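PDB 4S3I: DNA polymerase III subunit beta from Helicobacter pylori 26695, which forms a ring-shaped sliding clamp that tethers DNA polymerases and other proteins to DNA and confers processivity on them. Local coordinates for residues A[264-267]-A[268-272]; A[325-328]-A[329-333]. One frame throughout, in Å; residues are numbered along the deposited sequence.

How the interactions relate
Each contact runs along most of one of the two helices of the C-terminal domain, 264-272 on helix 263-273 and 325-333 on helix 324-332, with A333 just beyond its end; their centres lie about 10 Å apart. The helices pack directly on each other: I270 CD1 meets F327 CD1 at 3.3 Å, and K267 CA also packs on L328 CD2. Both contacts are partly buried, with an apolar side facing strands and a charged outer side, but only interaction 1 reaches the subunit interface. There a serine hydroxyl folds back on the helix and E268 binds the second subunit, whereas in interaction 2 E329 pairs with R179 within the chain.

Interaction 1: residues A[264-267]-A[268-272]; sequences EEFK and ESIKL
S269 turns its hydroxyl back against the preceding turn, OG beside its own backbone N (chi1 -66°), and so delivers it to the carbonyl of E265: OG donates to E265 O over 2.9 Å. The same oxygen takes the backbone N-H of S269, and the two donors reach it from opposite faces of the carbonyl plane. A buried hydroxyl is thus satisfied without leaving the helix. One residue on, I270 holds CG1 beside its backbone N (chi1 -70°) with CD1 extended from it, which brings CD1 to within 4.4 Å of F266 CB and 3.3 Å of F266 O; the methyl meets the phenylalanine ring obliquely. The ring itself makes edge-to-face contacts with F291 and F339. On the outer side, the extended K267 chain brings NZ to 3.2 Å from E264 OE2, a salt bridge on the syn side of the carboxylate, 21° out of its plane. E268 extends its chain roughly at right angles to that of K267, and OE1 pairs with K85 of the second subunit. Main-chain bonds from E268 N to E264 O, I270 N to F266 O and K271 N to K267 O complete the helical bonding, the last at 3.0 Å and nearly straight. This is an amphipathic alpha-helix of a sliding-clamp domain, its apolar side laid on the sheet strands 279-284, 288-293 and 301-307, with E268 and L272 meeting K85 and F107 of the second subunit.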
ATOM      1  N   GLU A 264     -18.750   1.950  19.367  1.00 25.36           N
ATOM      2  CA  GLU A 264     -17.464   2.607  19.146  1.00 25.50           C
ATOM      3  C   GLU A 264     -16.592   2.594  20.401  1.00 34.48           C
ATOM      4  O   GLU A 264     -15.368   2.449  20.308  1.00 25.70           O
ATOM      5  CB  GLU A 264     -17.652   4.041  18.623  1.00 27.79           C
ATOM      6  CG  GLU A 264     -18.188   4.132  17.194  1.00 28.47           C
ATOM      7  CD  GLU A 264     -17.365   3.331  16.170  1.00 34.46           C
ATOM      8  OE1 GLU A 264     -16.115   3.360  16.219  1.00 31.18           O
ATOM      9  OE2 GLU A 264     -17.968   2.670  15.296  1.00 35.19           O
ATOM     10  N   GLU A 265     -17.208   2.729  21.575  1.00 25.72           N
ATOM     11  CA  GLU A 265     -16.437   2.603  22.814  1.00 25.87           C
ATOM     12  C   GLU A 265     -15.827   1.218  22.963  1.00 25.91           C
ATOM     13  O   GLU A 265     -14.670   1.077  23.370  1.00 27.48           O
ATOM     14  CB  GLU A 265     -17.291   2.912  24.046  1.00 29.08           C
ATOM     15  CG  GLU A 265     -17.512   4.392  24.294  1.00 33.80           C
ATOM     16  CD  GLU A 265     -18.152   4.646  25.657  1.00 46.03           C
ATOM     17  OE1 GLU A 265     -19.030   3.847  26.062  1.00 47.05           O
ATOM     18  OE2 GLU A 265     -17.763   5.636  26.318  1.00 56.03           O
ATOM     19  N   PHE A 266     -16.606   0.197  22.658  1.00 25.47           N
ATOM     20  CA  PHE A 266     -16.067  -1.158  22.685  1.00 25.58           C
ATOM     21  C   PHE A 266     -14.953  -1.387  21.644  1.00 25.74           C
ATOM     22  O   PHE A 266     -13.948  -2.014  21.967  1.00 26.22           O
ATOM     23  CB  PHE A 266     -17.190  -2.212  22.570  1.00 25.27           C
ATOM     24  CG  PHE A 266     -17.726  -2.643  23.909  1.00 25.37           C
ATOM     25  CD1 PHE A 266     -18.407  -1.737  24.720  1.00 25.43           C
ATOM     26  CD2 PHE A 266     -17.489  -3.921  24.383  1.00 25.47           C
ATOM     27  CE1 PHE A 266     -18.873  -2.122  25.999  1.00 25.55           C
ATOM     28  CE2 PHE A 266     -17.953  -4.315  25.644  1.00 32.11           C
ATOM     29  CZ  PHE A 266     -18.641  -3.409  26.454  1.00 25.63           C
ATOM     30  N   LYS A 267     -15.143  -0.902  20.413  1.00 25.31           N
ATOM     31  CA  LYS A 267     -14.100  -1.012  19.391  1.00 25.34           C
ATOM     32  C   LYS A 267     -12.815  -0.372  19.907  1.00 25.65           C
ATOM     33  O   LYS A 267     -11.746  -0.949  19.818  1.00 25.82           O
ATOM     34  CB  LYS A 267     -14.504  -0.312  18.083  1.00 25.23           C
ATOM     35  CG  LYS A 267     -15.501  -1.054  17.181  1.00 25.01           C
ATOM     36  CD  LYS A 267     -15.761  -0.197  15.922  1.00 24.98           C
ATOM     37  CE  LYS A 267     -16.748  -0.853  14.965  1.00 30.67           C
ATOM     38  NZ  LYS A 267     -16.956   0.003  13.750  1.00 31.92           N
ATOM     39  N   GLU A 268     -12.946   0.832  20.453  1.00 25.81           N
ATOM     40  CA  GLU A 268     -11.788   1.611  20.875  1.00 27.19           C
ATOM     41  C   GLU A 268     -11.066   0.905  22.033  1.00 31.17           C
ATOM     42  O   GLU A 268      -9.835   0.824  22.069  1.00 26.76           O
ATOM     43  CB  GLU A 268     -12.248   3.017  21.265  1.00 30.13           C
ATOM     44  CG  GLU A 268     -11.150   4.005  21.534  1.00 42.38           C
ATOM     45  CD  GLU A 268     -11.699   5.348  22.017  1.00 55.03           C
ATOM     46  OE1 GLU A 268     -10.885   6.254  22.310  1.00 62.40           O
ATOM     47  OE2 GLU A 268     -12.943   5.490  22.108  1.00 48.73           O
ATOM     48  N   SER A 269     -11.844   0.349  22.953  1.00 26.30           N
ATOM     49  CA  SER A 269     -11.288  -0.303  24.135  1.00 26.57           C
ATOM     50  C   SER A 269     -10.604  -1.620  23.775  1.00 27.29           C
ATOM     51  O   SER A 269      -9.529  -1.934  24.294  1.00 27.04           O
ATOM     52  CB  SER A 269     -12.394  -0.523  25.174  1.00 30.39           C
ATOM     53  OG  SER A 269     -12.872   0.723  25.655  1.00 26.52           O
ATOM     54  N   ILE A 270     -11.235  -2.378  22.883  1.00 26.32           N
ATOM     55  CA  ILE A 270     -10.693  -3.653  22.420  1.00 26.81           C
ATOM     56  C   ILE A 270      -9.400  -3.481  21.614  1.00 26.68           C
ATOM     57  O   ILE A 270      -8.426  -4.218  21.822  1.00 27.09           O
ATOM     58  CB  ILE A 270     -11.747  -4.422  21.616  1.00 27.07           C
ATOM     59  CG1 ILE A 270     -12.835  -4.908  22.577  1.00 32.84           C
ATOM     60  CG2 ILE A 270     -11.119  -5.598  20.873  1.00 26.77           C
ATOM     61  CD1 ILE A 270     -14.117  -5.301  21.891  1.00 36.24           C
ATOM     62  N   LYS A 271      -9.383  -2.510  20.704  1.00 26.52           N
ATOM     63  CA  LYS A 271      -8.153  -2.197  19.975  1.00 28.94           C
ATOM     64  C   LYS A 271      -7.040  -1.841  20.940  1.00 29.35           C
ATOM     65  O   LYS A 271      -5.888  -2.249  20.771  1.00 27.78           O
ATOM     66  CB  LYS A 271      -8.376  -1.043  18.997  1.00 33.91           C
ATOM     67  CG  LYS A 271      -9.256  -1.405  17.821  1.00 38.05           C
ATOM     68  CD  LYS A 271      -9.562  -0.186  16.958  1.00 50.38           C
ATOM     69  CE  LYS A 271     -10.432  -0.578  15.765  1.00 57.23           C
ATOM     70  NZ  LYS A 271     -11.014   0.602  15.046  1.00 60.29           N
ATOM     71  N   LEU A 272      -7.395  -1.068  21.959  1.00 27.97           N
ATOM     72  CA  LEU A 272      -6.436  -0.603  22.953  1.00 27.96           C
ATOM     73  C   LEU A 272      -5.740  -1.776  23.652  1.00 28.36           C
ATOM     74  O   LEU A 272      -4.520  -1.780  23.801  1.00 28.94           O
ATOM     75  CB  LEU A 272      -7.158   0.273  23.982  1.00 34.72           C
ATOM     76  CG  LEU A 272      -6.286   0.980  25.005  1.00 40.10           C
ATOM     77  CD1 LEU A 272      -5.109   1.584  24.267  1.00 53.18           C
ATOM     78  CD2 LEU A 272      -7.054   2.073  25.738  1.00 38.57           C
TER

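Interaction 2: residues A[325-328]-A[329-333]; sequences KFFL and EALNA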
ATOM      1  N   LYS A 325      -9.865  -9.828  17.761  1.00 27.11           N
ATOM      2  CA  LYS A 325     -10.146  -9.681  16.333  1.00 26.84           C
ATOM      3  C   LYS A 325     -11.567 -10.106  15.976  1.00 26.58           C
ATOM      4  O   LYS A 325     -12.246  -9.424  15.212  1.00 26.19           O
ATOM      5  CB  LYS A 325      -9.133 -10.484  15.508  1.00 28.24           C
ATOM      6  CG  LYS A 325      -9.487 -10.610  14.023  1.00 35.83           C
ATOM      7  CD  LYS A 325      -8.649 -11.727  13.383  1.00 48.89           C
ATOM      8  CE  LYS A 325      -8.868 -11.824  11.883  1.00 53.16           C
ATOM      9  NZ  LYS A 325      -8.190 -13.032  11.323  1.00 58.60           N
ATOM     10  N   PHE A 326     -12.039 -11.222  16.519  1.00 26.88           N
ATOM     11  CA  PHE A 326     -13.401 -11.661  16.167  1.00 26.74           C
ATOM     12  C   PHE A 326     -14.420 -10.649  16.676  1.00 26.28           C
ATOM     13  O   PHE A 326     -15.365 -10.277  15.970  1.00 26.00           O
ATOM     14  CB  PHE A 326     -13.737 -13.037  16.748  1.00 27.24           C
ATOM     15  CG  PHE A 326     -12.880 -14.161  16.223  1.00 27.83           C
ATOM     16  CD1 PHE A 326     -11.983 -13.957  15.179  1.00 27.84           C
ATOM     17  CD2 PHE A 326     -12.978 -15.426  16.780  1.00 39.03           C
ATOM     18  CE1 PHE A 326     -11.192 -14.999  14.707  1.00 34.18           C
ATOM     19  CE2 PHE A 326     -12.196 -16.473  16.312  1.00 45.72           C
ATOM     20  CZ  PHE A 326     -11.303 -16.260  15.276  1.00 41.94           C
ATOM     21  N   PHE A 327     -14.225 -10.201  17.908  1.00 26.27           N
ATOM     22  CA  PHE A 327     -15.164  -9.268  18.508  1.00 25.93           C
ATOM     23  C   PHE A 327     -15.192  -7.997  17.674  1.00 25.57           C
ATOM     24  O   PHE A 327     -16.255  -7.456  17.368  1.00 25.34           O
ATOM     25  CB  PHE A 327     -14.734  -8.955  19.948  1.00 26.05           C
ATOM     26  CG  PHE A 327     -15.873  -8.572  20.858  1.00 26.14           C
ATOM     27  CD1 PHE A 327     -16.470  -7.319  20.762  1.00 26.24           C
ATOM     28  CD2 PHE A 327     -16.346  -9.472  21.818  1.00 26.16           C
ATOM     29  CE1 PHE A 327     -17.530  -6.943  21.623  1.00 27.50           C
ATOM     30  CE2 PHE A 327     -17.402  -9.122  22.676  1.00 26.13           C
ATOM     31  CZ  PHE A 327     -17.998  -7.846  22.575  1.00 25.71           C
ATOM     32  N   LEU A 328     -14.013  -7.511  17.298  1.00 25.61           N
ATOM     33  CA  LEU A 328     -13.946  -6.290  16.500  1.00 25.35           C
ATOM     34  C   LEU A 328     -14.639  -6.485  15.161  1.00 25.21           C
ATOM     35  O   LEU A 328     -15.400  -5.622  14.710  1.00 25.00           O
ATOM     36  CB  LEU A 328     -12.494  -5.854  16.270  1.00 25.52           C
ATOM     37  CG  LEU A 328     -11.817  -5.169  17.437  1.00 32.23           C
ATOM     38  CD1 LEU A 328     -10.341  -4.897  17.127  1.00 32.52           C
ATOM     39  CD2 LEU A 328     -12.551  -3.873  17.773  1.00 31.83           C
ATOM     40  N   GLU A 329     -14.380  -7.618  14.517  1.00 25.40           N
ATOM     41  CA  GLU A 329     -15.004  -7.847  13.224  1.00 28.49           C
ATOM     42  C   GLU A 329     -16.523  -7.937  13.352  1.00 29.01           C
ATOM     43  O   GLU A 329     -17.245  -7.442  12.500  1.00 25.11           O
ATOM     44  CB  GLU A 329     -14.391  -9.070  12.516  1.00 25.63           C
ATOM     45  CG  GLU A 329     -12.919  -8.824  12.152  1.00 28.43           C
ATOM     46  CD  GLU A 329     -12.316  -9.904  11.250  1.00 31.94           C
ATOM     47  OE1 GLU A 329     -11.387  -9.572  10.490  1.00 35.66           O
ATOM     48  OE2 GLU A 329     -12.751 -11.073  11.310  1.00 32.02           O
ATOM     49  N   ALA A 330     -17.006  -8.536  14.435  1.00 25.37           N
ATOM     50  CA  ALA A 330     -18.461  -8.602  14.642  1.00 25.36           C
ATOM     51  C   ALA A 330     -19.054  -7.200  14.786  1.00 25.10           C
ATOM     52  O   ALA A 330     -20.149  -6.921  14.293  1.00 25.10           O
ATOM     53  CB  ALA A 330     -18.797  -9.467  15.843  1.00 25.59           C
ATOM     54  N   LEU A 331     -18.314  -6.299  15.431  1.00 24.98           N
ATOM     55  CA  LEU A 331     -18.804  -4.934  15.607  1.00 24.84           C
ATOM     56  C   LEU A 331     -18.748  -4.165  14.279  1.00 24.77           C
ATOM     57  O   LEU A 331     -19.649  -3.387  13.954  1.00 24.78           O
ATOM     58  CB  LEU A 331     -17.996  -4.202  16.687  1.00 24.84           C
ATOM     59  CG  LEU A 331     -18.108  -4.748  18.117  1.00 24.94           C
ATOM     60  CD1 LEU A 331     -17.276  -3.890  19.048  1.00 24.98           C
ATOM     61  CD2 LEU A 331     -19.583  -4.818  18.600  1.00 24.96           C
ATOM     62  N   ASN A 332     -17.671  -4.372  13.517  1.00 24.76           N
ATOM     63  CA  ASN A 332     -17.547  -3.748  12.192  1.00 26.47           C
ATOM     64  C   ASN A 332     -18.732  -4.069  11.274  1.00 24.77           C
ATOM     65  O   ASN A 332     -19.110  -3.275  10.416  1.00 27.01           O
ATOM     66  CB  ASN A 332     -16.234  -4.176  11.506  1.00 32.81           C
ATOM     67  CG  ASN A 332     -15.000  -3.694  12.237  1.00 39.82           C
ATOM     68  OD1 ASN A 332     -15.052  -2.736  13.012  1.00 38.12           O
ATOM     69  ND2 ASN A 332     -13.864  -4.358  11.982  1.00 36.62           N
ATOM     70  N   ALA A 333     -19.321  -5.243  11.456  1.00 24.87           N
ATOM     71  CA  ALA A 333     -20.430  -5.685  10.606  1.00 25.02           C
ATOM     72  C   ALA A 333     -21.775  -5.052  10.972  1.00 27.66           C
ATOM     73  O   ALA A 333     -22.783  -5.306  10.307  1.00 28.48           O
ATOM     74  CB  ALA A 333     -20.545  -7.183  10.650  1.00 25.21           C
TER
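E329 N donates to K325 O, A330 N to F326 O at 2.8 Å and N332 N to L328 O, while the bond from L331 N to F327 O is less straight (149°). Outside this backbone frame, the side chains of K325 and E329 run side by side in the same direction. Their charged ends do not touch: K325 NZ stays 4.8 Å from E329 OE1, and the closer approach is by the lysine methylene CE, 3.7 Å from that oxygen. The opposite charges may still attract weakly, but the carboxylate has its salt bridge through OE2 to R179. E329 CG, held beside the backbone N (chi1 -66°), also lies against K325 O at 3.2 Å. N332 folds its amide back over the carbonyl of L328, where CG lies 3.2 Å from L328 O. On the buried side F327 carries its ring into the interior, with CG roughly anti to the backbone N (chi1 -153°), bringing CD1 to 3.9 Å from L331 CD1; the leucine methyl sits at the ring's edge, in its plane, rather than over a face. F350 and I352 of strand 350-354 close on F327, and I352 also meets A330 and L331. T369 and M371 of strand 368-371 touch A330 and F326, and helix 263-273 packs alongside: I270 meets F327 and L328, K271 meets L328 and K267 meets N332.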